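3-carboxy-cis,cis-muconate cycloisomerase (Acinetobacter calcoaceticus, PDB 1Q5N) is a cycloisomerase of the fumarase/aspartase (lyase) superfamily, a largely helical enzyme modelled here as an assembly of four chains. Local coordinates at residues 10-21 against 333-344; 364-372 against 396-406. All blocks are in the same frame, centred on the assembly; numbering follows the deposited sequence.

Contact 1: 10-21 against 333-344; sequences SLFYQRDVTEIF and EIFQLTAGALER
The Tyr13 ring has the side chain of Gln336 over one face, and at its edge, near the ring plane, lie Leu337 CD2 and the carboxylate of Glu333. The Arg344 guanidinium has Leu11 O over one face and Ser10 O and Tyr13 O near its plane. The contact lays the segment 10-21, two short helices and the turn between them, along helix 323-351 of the helical bundle of this lyase-family fold. Helix 15-20 and the segment 333-344 run nearly antiparallel (167°), 8.9 Å apart at the closest approach of their axes. Tyr13 OH donates to Glu333 OE2 at 2.7 Å, on the syn side of a carboxylate turned almost perpendicular to the ring. Glu333 OE2 also forms a salt bridge with Arg301, so one oxygen serves both. Gly340 lets the turn come close: with only hydrogens on its CA, Phe12 O comes within 3.3 Å of Gly340 CA in a CA-H...O contact. Val17 CG2 packs on Ala339 CB at 3.5 Å. Further along, Phe21 CZ meets Phe335 CD2 obliquely. Gln14 is N-cap of helix 15-20 and its OE1 accepts from Val17 N. A chi1 of -165° swings Gln14 CG toward Glu343, to 3.7 Å from Glu343 OE1. Gln14 CB rests on Ala339 CB. A water joins Arg15 N to Glu343 OE2. Leu329 of the second subunit packs on Phe12 and Tyr13. Arg344 NH2 donates to Ser10 O at 2.9 Å and, straighter at 158°, to Tyr13 O at 3.1 Å.

Contact 2: 364-372 against 396-406; sequences ECTHGLIMA and CKTAVAEQKHL
A Schellman motif ends helix 385-402, with Gln403 as its C-prime residue, and the chain beyond it meets the turns that lead from helix 356-364 into helix 372-383. The two segments lie in the region of the adenylosuccinate lyase C-terminal family domain. One backbone bond ties them: Leu406 N donates to His367 O at 3.0 Å and 170°. The same oxygen sits over the centre of the His405 ring, and Gly368 N lies over the same face nearer its rim. At the ring edge is the Glu364 carboxylate, nearly coplanar with the imidazole, its OE1 3.3 Å from His405 NE2. With CG anti to its backbone N (chi1 -169°), His405 reaches over the 367-368 peptide, while ND1 caps Lys407 N at the start of helix 406-410. Gly368, with positive phi and no side chain, lets His405 CE1 come within 3.6 Å of Gly368 CA. Leu369 CD2 and Ala372 CB each touch Cys396 SG at 4.0 Å, and Leu406 CD2 lies 3.6 Å from Gly368 O. Phe429 also packs on Leu406. The bond accepted by ND1 is consistent with a neutral ring carrying its proton on NE2, at the edge facing the Glu364 carboxylate.

In the fold
Contact 1 lies about 11 Å from the centre of the chain and is partly buried; contact 2 lies about 43 Å out, on the surface. Their centres are 49 Å apart and they share no helix. Contact 1 joins segments 312 residues apart at their closest ends, bringing the N-terminus onto the long helix 323-351. Contact 2 is local, closing over 23 intervening residues, nearly all helical. Contact 1 combines apolar packing with an arginine, a tyrosine and a carboxylate, and the second subunit covers part of it. Contact 2 rests on one backbone bond, a capping histidine and small apolar groups; the third subunit packs against Cys365 and Thr366, beside the contact.

Contact 1: 10-21 against 333-344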
loop_
_atom_site.group_PDB
_atom_site.type_symbol
_atom_site.label_atom_id
_atom_site.label_comp_id
_atom_site.label_asym_id
_atom_site.label_seq_id
_atom_site.Cartn_x
_atom_site.Cartn_y
_atom_site.Cartn_z
ATOM N N SER A 10 7.061 -0.302 -23.726
ATOM C CA SER A 10 7.265 -1.514 -24.496
ATOM C C SER A 10 7.497 -2.728 -23.606
ATOM O O SER A 10 7.167 -3.872 -23.937
ATOM C CB SER A 10 8.465 -1.291 -25.413
ATOM O OG SER A 10 8.884 -2.527 -25.970
ATOM N N LEU A 11 8.075 -2.448 -22.455
ATOM C CA LEU A 11 8.380 -3.472 -21.473
ATOM C C LEU A 11 7.174 -3.913 -20.607
ATOM O O LEU A 11 6.967 -5.089 -20.393
ATOM C CB LEU A 11 9.441 -2.912 -20.542
ATOM C CG LEU A 11 10.744 -3.660 -20.428
ATOM C CD1 LEU A 11 11.536 -3.000 -19.348
ATOM C CD2 LEU A 11 10.467 -5.132 -20.128
ATOM N N PHE A 12 6.380 -2.944 -20.131
ATOM C CA PHE A 12 5.292 -3.217 -19.214
ATOM C C PHE A 12 3.849 -3.075 -19.692
ATOM O O PHE A 12 2.966 -3.698 -19.131
ATOM C CB PHE A 12 5.460 -2.322 -17.986
ATOM C CG PHE A 12 6.816 -2.408 -17.349
ATOM C CD1 PHE A 12 7.235 -3.592 -16.725
ATOM C CD2 PHE A 12 7.655 -1.284 -17.313
ATOM C CE1 PHE A 12 8.501 -3.664 -16.079
ATOM C CE2 PHE A 12 8.908 -1.332 -16.671
ATOM C CZ PHE A 12 9.332 -2.523 -16.035
ATOM N N TYR A 13 3.595 -2.281 -20.723
ATOM C CA TYR A 13 2.206 -2.088 -21.084
ATOM C C TYR A 13 1.795 -2.806 -22.326
ATOM O O TYR A 13 2.530 -3.616 -22.857
ATOM C CB TYR A 13 1.892 -0.609 -21.213
ATOM C CG TYR A 13 2.383 0.230 -20.046
ATOM C CD1 TYR A 13 2.211 -0.197 -18.718
ATOM C CD2 TYR A 13 2.977 1.474 -20.264
ATOM C CE1 TYR A 13 2.622 0.579 -17.646
ATOM C CE2 TYR A 13 3.387 2.283 -19.183
ATOM C CZ TYR A 13 3.212 1.815 -17.865
ATOM O OH TYR A 13 3.694 2.568 -16.794
ATOM N N GLN A 14 0.586 -2.535 -22.755
ATOM C CA GLN A 14 0.055 -3.170 -23.939
ATOM C C GLN A 14 -0.332 -2.006 -24.842
ATOM O O GLN A 14 -1.041 -1.088 -24.416
ATOM C CB GLN A 14 -1.131 -4.040 -23.546
ATOM C CG GLN A 14 -1.574 -5.050 -24.594
ATOM C CD GLN A 14 -2.444 -4.429 -25.677
ATOM O OE1 GLN A 14 -3.159 -3.456 -25.437
ATOM N NE2 GLN A 14 -2.397 -5.000 -26.875
ATOM N N ARG A 15 0.149 -2.040 -26.075
ATOM C CA ARG A 15 -0.067 -0.949 -27.017
ATOM C C ARG A 15 -1.493 -0.356 -27.158
ATOM O O ARG A 15 -1.657 0.835 -27.039
ATOM C CB ARG A 15 0.468 -1.365 -28.381
ATOM C CG ARG A 15 0.939 -0.213 -29.200
ATOM C CD ARG A 15 0.766 -0.565 -30.668
ATOM N NE ARG A 15 2.029 -0.960 -31.302
ATOM C CZ ARG A 15 2.121 -1.598 -32.477
ATOM N NH1 ARG A 15 1.011 -1.934 -33.152
ATOM N NH2 ARG A 15 3.321 -1.872 -32.999
ATOM N N ASP A 16 -2.516 -1.168 -27.392
ATOM C CA ASP A 16 -3.879 -0.649 -27.533
ATOM C C ASP A 16 -4.457 0.012 -26.251
ATOM O O ASP A 16 -5.082 1.081 -26.308
ATOM C CB ASP A 16 -4.818 -1.770 -28.026
ATOM C CG ASP A 16 -4.256 -2.505 -29.277
ATOM O OD1 ASP A 16 -3.858 -1.828 -30.264
ATOM O OD2 ASP A 16 -4.195 -3.769 -29.259
ATOM N N VAL A 17 -4.230 -0.594 -25.087
ATOM C CA VAL A 17 -4.737 -0.014 -23.864
ATOM C C VAL A 17 -3.984 1.300 -23.568
ATOM O O VAL A 17 -4.565 2.232 -23.090
ATOM C CB VAL A 17 -4.667 -1.057 -22.711
ATOM C CG1 VAL A 17 -4.971 -0.409 -21.345
ATOM C CG2 VAL A 17 -5.656 -2.189 -23.021
ATOM N N THR A 18 -2.700 1.376 -23.880
ATOM C CA THR A 18 -1.944 2.613 -23.691
ATOM C C THR A 18 -2.505 3.763 -24.580
ATOM O O THR A 18 -2.519 4.941 -24.186
ATOM C CB THR A 18 -0.438 2.376 -24.029
ATOM O OG1 THR A 18 0.109 1.552 -23.010
ATOM C CG2 THR A 18 0.368 3.668 -24.040
ATOM N N GLU A 19 -2.954 3.408 -25.783
ATOM C CA GLU A 19 -3.512 4.393 -26.696
ATOM C C GLU A 19 -4.846 4.894 -26.148
ATOM O O GLU A 19 -5.122 6.085 -26.222
ATOM C CB GLU A 19 -3.724 3.775 -28.079
ATOM C CG GLU A 19 -3.284 4.688 -29.229
ATOM C CD GLU A 19 -3.376 3.974 -30.594
ATOM O OE1 GLU A 19 -2.573 3.000 -30.849
ATOM O OE2 GLU A 19 -4.273 4.403 -31.397
ATOM N N ILE A 20 -5.670 3.993 -25.604
ATOM C CA ILE A 20 -6.946 4.423 -25.068
ATOM C C ILE A 20 -6.777 5.473 -23.958
ATOM O O ILE A 20 -7.629 6.360 -23.815
ATOM C CB ILE A 20 -7.776 3.208 -24.547
ATOM C CG1 ILE A 20 -8.335 2.438 -25.747
ATOM C CG2 ILE A 20 -8.946 3.655 -23.658
ATOM C CD1 ILE A 20 -8.893 1.082 -25.365
ATOM N N PHE A 21 -5.670 5.393 -23.209
ATOM C CA PHE A 21 -5.377 6.324 -22.105
ATOM C C PHE A 21 -4.390 7.421 -22.419
ATOM O O PHE A 21 -3.938 8.140 -21.523
ATOM C CB PHE A 21 -4.925 5.541 -20.855
ATOM C CG PHE A 21 -6.062 4.769 -20.185
ATOM C CD1 PHE A 21 -7.016 5.434 -19.406
ATOM C CD2 PHE A 21 -6.218 3.391 -20.394
ATOM C CE1 PHE A 21 -8.135 4.732 -18.839
ATOM C CE2 PHE A 21 -7.333 2.675 -19.835
ATOM C CZ PHE A 21 -8.282 3.346 -19.065
ATOM N N GLU A 333 -2.952 3.452 -14.958
ATOM C CA GLU A 333 -1.762 2.620 -14.750
ATOM C C GLU A 333 -2.187 1.171 -14.473
ATOM O O GLU A 333 -1.572 0.250 -15.010
ATOM C CB GLU A 333 -0.928 3.202 -13.613
ATOM C CG GLU A 333 0.437 2.588 -13.316
ATOM C CD GLU A 333 1.494 2.911 -14.355
ATOM O OE1 GLU A 333 1.257 3.879 -15.118
ATOM O OE2 GLU A 333 2.564 2.227 -14.420
ATOM N N ILE A 334 -3.255 0.952 -13.683
ATOM C CA ILE A 334 -3.717 -0.408 -13.363
ATOM C C ILE A 334 -4.148 -1.134 -14.648
ATOM O O ILE A 334 -3.735 -2.265 -14.884
ATOM C CB ILE A 334 -4.876 -0.360 -12.333
ATOM C CG1 ILE A 334 -4.347 0.327 -11.088
ATOM C CG2 ILE A 334 -5.444 -1.782 -12.048
ATOM C CD1 ILE A 334 -5.244 0.342 -9.918
ATOM N N PHE A 335 -4.967 -0.491 -15.484
ATOM C CA PHE A 335 -5.356 -1.082 -16.767
ATOM C C PHE A 335 -4.141 -1.415 -17.661
ATOM O O PHE A 335 -4.033 -2.492 -18.252
ATOM C CB PHE A 335 -6.231 -0.105 -17.555
ATOM C CG PHE A 335 -7.698 -0.374 -17.430
ATOM C CD1 PHE A 335 -8.267 -1.475 -18.086
ATOM C CD2 PHE A 335 -8.525 0.523 -16.709
ATOM C CE1 PHE A 335 -9.643 -1.705 -18.051
ATOM C CE2 PHE A 335 -9.897 0.326 -16.650
ATOM C CZ PHE A 335 -10.477 -0.787 -17.331
ATOM N N GLN A 336 -3.243 -0.459 -17.794
ATOM C CA GLN A 336 -2.070 -0.659 -18.623
ATOM C C GLN A 336 -1.146 -1.788 -18.172
ATOM O O GLN A 336 -0.623 -2.517 -19.026
ATOM C CB GLN A 336 -1.283 0.639 -18.731
ATOM C CG GLN A 336 -1.827 1.546 -19.798
ATOM C CD GLN A 336 -1.142 2.897 -19.755
ATOM O OE1 GLN A 336 -1.479 3.731 -18.925
ATOM N NE2 GLN A 336 -0.162 3.101 -20.612
ATOM N N LEU A 337 -0.947 -1.951 -16.854
ATOM C CA LEU A 337 -0.099 -3.024 -16.325
ATOM C C LEU A 337 -0.791 -4.376 -16.466
ATOM O O LEU A 337 -0.122 -5.398 -16.743
ATOM C CB LEU A 337 0.274 -2.782 -14.845
ATOM C CG LEU A 337 1.261 -1.626 -14.649
ATOM C CD1 LEU A 337 1.267 -1.117 -13.247
ATOM C CD2 LEU A 337 2.640 -2.100 -15.038
ATOM N N THR A 338 -2.115 -4.394 -16.280
ATOM C CA THR A 338 -2.869 -5.636 -16.377
ATOM C C THR A 338 -2.889 -6.158 -17.832
ATOM O O THR A 338 -2.657 -7.358 -18.085
ATOM C CB THR A 338 -4.330 -5.440 -15.892
ATOM O OG1 THR A 338 -4.333 -5.014 -14.533
ATOM C CG2 THR A 338 -5.136 -6.756 -16.025
ATOM N N ALA A 339 -3.173 -5.260 -18.784
ATOM C CA ALA A 339 -3.223 -5.630 -20.205
ATOM C C ALA A 339 -1.792 -6.032 -20.613
ATOM O O ALA A 339 -1.598 -7.006 -21.347
ATOM C CB ALA A 339 -3.743 -4.423 -21.061
ATOM N N GLY A 340 -0.782 -5.295 -20.126
ATOM C CA GLY A 340 0.601 -5.684 -20.428
ATOM C C GLY A 340 0.946 -7.071 -19.853
ATOM O O GLY A 340 1.534 -7.933 -20.517
ATOM N N ALA A 341 0.535 -7.329 -18.622
ATOM C CA ALA A 341 0.856 -8.622 -18.013
ATOM C C ALA A 341 0.110 -9.757 -18.733
ATOM O O ALA A 341 0.642 -10.846 -18.891
ATOM C CB ALA A 341 0.500 -8.617 -16.457
ATOM N N LEU A 342 -1.125 -9.497 -19.146
ATOM C CA LEU A 342 -1.925 -10.492 -19.873
ATOM C C LEU A 342 -1.291 -10.773 -21.221
ATOM O O LEU A 342 -1.204 -11.923 -21.646
ATOM C CB LEU A 342 -3.344 -9.972 -20.102
ATOM C CG LEU A 342 -4.204 -10.097 -18.887
ATOM C CD1 LEU A 342 -5.492 -9.345 -19.098
ATOM C CD2 LEU A 342 -4.437 -11.583 -18.666
ATOM N N GLU A 343 -0.843 -9.725 -21.899
ATOM C CA GLU A 343 -0.244 -9.962 -23.190
ATOM C C GLU A 343 1.015 -10.870 -23.098
ATOM O O GLU A 343 1.173 -11.773 -23.914
ATOM C CB GLU A 343 0.098 -8.633 -23.877
ATOM C CG GLU A 343 1.079 -8.778 -25.014
ATOM C CD GLU A 343 1.149 -7.525 -25.843
ATOM O OE1 GLU A 343 0.310 -7.392 -26.774
ATOM O OE2 GLU A 343 2.018 -6.661 -25.545
ATOM N N ARG A 344 1.921 -10.624 -22.144
ATOM C CA ARG A 344 3.095 -11.476 -22.012
ATOM C C ARG A 344 2.710 -12.902 -21.540
ATOM O O ARG A 344 3.257 -13.898 -22.018
ATOM C CB ARG A 344 4.086 -10.803 -21.092
ATOM C CG ARG A 344 4.813 -9.777 -21.895
ATOM C CD ARG A 344 5.315 -8.714 -21.056
ATOM N NE ARG A 344 5.566 -7.528 -21.865
ATOM C CZ ARG A 344 4.725 -6.487 -21.953
ATOM N NH1 ARG A 344 3.578 -6.468 -21.282
ATOM N NH2 ARG A 344 5.037 -5.456 -22.728
HETATM O O HOH W 1 1.705 -4.274 -26.858
#

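Contact 2: 364-372 against 396-406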
loop_
_atom_site.group_PDB
_atom_site.type_symbol
_atom_site.label_atom_id
_atom_site.label_comp_id
_atom_site.label_asym_id
_atom_site.label_seq_id
_atom_site.Cartn_x
_atom_site.Cartn_y
_atom_site.Cartn_z
ATOM N N GLU A 364 13.265 -38.329 -10.056
ATOM C CA GLU A 364 14.185 -39.328 -9.487
ATOM C C GLU A 364 15.126 -38.774 -8.435
ATOM O O GLU A 364 15.822 -39.509 -7.761
ATOM C CB GLU A 364 14.969 -40.051 -10.599
ATOM C CG GLU A 364 14.149 -41.249 -11.163
ATOM C CD GLU A 364 13.781 -42.256 -10.041
ATOM O OE1 GLU A 364 14.739 -42.675 -9.348
ATOM O OE2 GLU A 364 12.582 -42.625 -9.821
ATOM N N CYS A 365 15.091 -37.464 -8.263
ATOM C CA CYS A 365 15.928 -36.757 -7.310
ATOM C C CYS A 365 16.044 -37.351 -5.874
ATOM O O CYS A 365 17.137 -37.441 -5.314
ATOM C CB CYS A 365 15.416 -35.310 -7.267
ATOM S SG CYS A 365 16.492 -34.211 -6.516
ATOM N N THR A 366 14.936 -37.730 -5.253
ATOM C CA THR A 366 15.022 -38.300 -3.896
ATOM C C THR A 366 15.154 -39.840 -3.883
ATOM O O THR A 366 14.969 -40.478 -2.854
ATOM C CB THR A 366 13.778 -37.915 -3.018
ATOM O OG1 THR A 366 12.574 -38.421 -3.629
ATOM C CG2 THR A 366 13.704 -36.402 -2.842
ATOM N N HIS A 367 15.431 -40.418 -5.043
ATOM C CA HIS A 367 15.606 -41.862 -5.157
ATOM C C HIS A 367 14.478 -42.666 -4.521
ATOM O O HIS A 367 14.727 -43.516 -3.681
ATOM C CB HIS A 367 16.950 -42.262 -4.528
ATOM C CG HIS A 367 18.061 -41.313 -4.872
ATOM N ND1 HIS A 367 18.534 -41.151 -6.168
ATOM C CD2 HIS A 367 18.733 -40.410 -4.111
ATOM C CE1 HIS A 367 19.447 -40.192 -6.184
ATOM N NE2 HIS A 367 19.586 -39.726 -4.947
ATOM N N GLY A 368 13.247 -42.359 -4.919
ATOM C CA GLY A 368 12.102 -43.082 -4.453
ATOM C C GLY A 368 11.536 -42.685 -3.118
ATOM O O GLY A 368 10.447 -43.169 -2.761
ATOM N N LEU A 369 12.227 -41.833 -2.361
ATOM C CA LEU A 369 11.681 -41.440 -1.064
ATOM C C LEU A 369 10.293 -40.768 -1.163
ATOM O O LEU A 369 9.458 -40.979 -0.284
ATOM C CB LEU A 369 12.672 -40.536 -0.307
ATOM C CG LEU A 369 13.942 -41.287 0.162
ATOM C CD1 LEU A 369 15.002 -40.316 0.674
ATOM C CD2 LEU A 369 13.566 -42.265 1.256
ATOM N N ILE A 370 10.036 -39.985 -2.218
ATOM C CA ILE A 370 8.726 -39.357 -2.360
ATOM C C ILE A 370 7.584 -40.375 -2.594
ATOM O O ILE A 370 6.413 -40.016 -2.456
ATOM C CB ILE A 370 8.709 -38.240 -3.507
ATOM C CG1 ILE A 370 9.301 -38.750 -4.831
ATOM C CG2 ILE A 370 9.517 -37.017 -3.073
ATOM C CD1 ILE A 370 8.308 -39.385 -5.788
ATOM N N MET A 371 7.918 -41.634 -2.925
ATOM C CA MET A 371 6.894 -42.661 -3.134
ATOM C C MET A 371 6.609 -43.451 -1.871
ATOM O O MET A 371 5.828 -44.400 -1.875
ATOM C CB MET A 371 7.309 -43.630 -4.262
ATOM C CG MET A 371 7.496 -42.948 -5.627
ATOM S SD MET A 371 5.911 -42.172 -6.133
ATOM C CE MET A 371 4.890 -43.579 -6.326
ATOM N N ALA A 372 7.220 -43.045 -0.772
ATOM C CA ALA A 372 7.055 -43.770 0.481
ATOM C C ALA A 372 5.614 -43.943 0.913
ATOM O O ALA A 372 5.207 -45.023 1.370
ATOM C CB ALA A 372 7.833 -43.082 1.592
ATOM N N CYS A 396 13.106 -46.596 4.738
ATOM C CA CYS A 396 13.600 -45.265 4.348
ATOM C C CYS A 396 14.932 -44.994 5.040
ATOM O O CYS A 396 15.849 -44.485 4.407
ATOM C CB CYS A 396 12.586 -44.152 4.702
ATOM S SG CYS A 396 11.059 -44.155 3.667
ATOM N N LYS A 397 15.025 -45.357 6.327
ATOM C CA LYS A 397 16.253 -45.201 7.108
ATOM C C LYS A 397 17.404 -45.994 6.468
ATOM O O LYS A 397 18.534 -45.517 6.355
ATOM C CB LYS A 397 16.046 -45.740 8.528
ATOM C CG LYS A 397 15.538 -44.736 9.510
ATOM C CD LYS A 397 15.274 -45.436 10.812
ATOM C CE LYS A 397 14.838 -44.430 11.843
ATOM N NZ LYS A 397 14.472 -45.098 13.147
ATOM N N THR A 398 17.094 -47.225 6.074
ATOM C CA THR A 398 18.073 -48.078 5.466
ATOM C C THR A 398 18.502 -47.520 4.121
ATOM O O THR A 398 19.712 -47.489 3.833
ATOM C CB THR A 398 17.543 -49.511 5.272
ATOM O OG1 THR A 398 17.072 -50.014 6.527
ATOM C CG2 THR A 398 18.644 -50.414 4.793
ATOM N N ALA A 399 17.529 -47.091 3.312
ATOM C CA ALA A 399 17.819 -46.570 1.990
ATOM C C ALA A 399 18.682 -45.313 2.120
ATOM O O ALA A 399 19.557 -45.068 1.315
ATOM C CB ALA A 399 16.510 -46.258 1.242
ATOM N N VAL A 400 18.436 -44.507 3.139
ATOM C CA VAL A 400 19.257 -43.339 3.282
ATOM C C VAL A 400 20.658 -43.762 3.751
ATOM O O VAL A 400 21.638 -43.269 3.221
ATOM C CB VAL A 400 18.669 -42.344 4.287
ATOM C CG1 VAL A 400 19.636 -41.228 4.485
ATOM C CG2 VAL A 400 17.349 -41.805 3.779
ATOM N N ALA A 401 20.756 -44.682 4.714
ATOM C CA ALA A 401 22.057 -45.131 5.189
ATOM C C ALA A 401 22.911 -45.771 4.066
ATOM O O ALA A 401 24.110 -45.485 3.944
ATOM C CB ALA A 401 21.871 -46.104 6.335
ATOM N N GLU A 402 22.292 -46.615 3.235
ATOM C CA GLU A 402 22.988 -47.280 2.118
ATOM C C GLU A 402 23.054 -46.423 0.827
ATOM O O GLU A 402 23.705 -46.806 -0.150
ATOM C CB GLU A 402 22.277 -48.578 1.756
ATOM C CG GLU A 402 22.261 -49.604 2.851
ATOM C CD GLU A 402 21.728 -50.931 2.340
ATOM O OE1 GLU A 402 21.740 -51.091 1.108
ATOM O OE2 GLU A 402 21.320 -51.816 3.140
ATOM N N GLN A 403 22.379 -45.268 0.835
ATOM C CA GLN A 403 22.282 -44.397 -0.344
ATOM C C GLN A 403 21.814 -45.229 -1.551
ATOM O O GLN A 403 22.442 -45.215 -2.590
ATOM C CB GLN A 403 23.626 -43.668 -0.641
ATOM C CG GLN A 403 24.046 -42.674 0.498
ATOM C CD GLN A 403 24.926 -41.486 0.036
ATOM O OE1 GLN A 403 24.412 -40.471 -0.483
ATOM N NE2 GLN A 403 26.251 -41.605 0.224
ATOM N N LYS A 404 20.714 -45.960 -1.397
ATOM C CA LYS A 404 20.173 -46.777 -2.477
ATOM C C LYS A 404 18.785 -46.261 -2.735
ATOM O O LYS A 404 18.235 -45.563 -1.895
ATOM C CB LYS A 404 20.016 -48.246 -2.059
ATOM C CG LYS A 404 21.295 -49.022 -1.873
ATOM C CD LYS A 404 21.410 -50.082 -2.965
ATOM C CE LYS A 404 22.598 -51.022 -2.734
ATOM N NZ LYS A 404 23.928 -50.344 -3.079
ATOM N N HIS A 405 18.207 -46.645 -3.873
ATOM C CA HIS A 405 16.844 -46.260 -4.191
ATOM C C HIS A 405 15.923 -47.022 -3.207
ATOM O O HIS A 405 16.157 -48.193 -2.872
ATOM C CB HIS A 405 16.540 -46.647 -5.646
ATOM C CG HIS A 405 15.265 -46.075 -6.198
ATOM N ND1 HIS A 405 14.015 -46.545 -5.838
ATOM C CD2 HIS A 405 15.048 -45.068 -7.085
ATOM C CE1 HIS A 405 13.085 -45.843 -6.471
ATOM N NE2 HIS A 405 13.681 -44.940 -7.232
ATOM N N LEU A 406 14.876 -46.363 -2.733
ATOM C CA LEU A 406 13.963 -47.029 -1.829
ATOM C C LEU A 406 13.405 -48.331 -2.432
ATOM O O LEU A 406 13.088 -49.253 -1.681
ATOM C CB LEU A 406 12.800 -46.093 -1.435
ATOM C CG LEU A 406 11.806 -46.664 -0.412
ATOM C CD1 LEU A 406 12.470 -46.925 0.967
ATOM C CD2 LEU A 406 10.663 -45.702 -0.277
#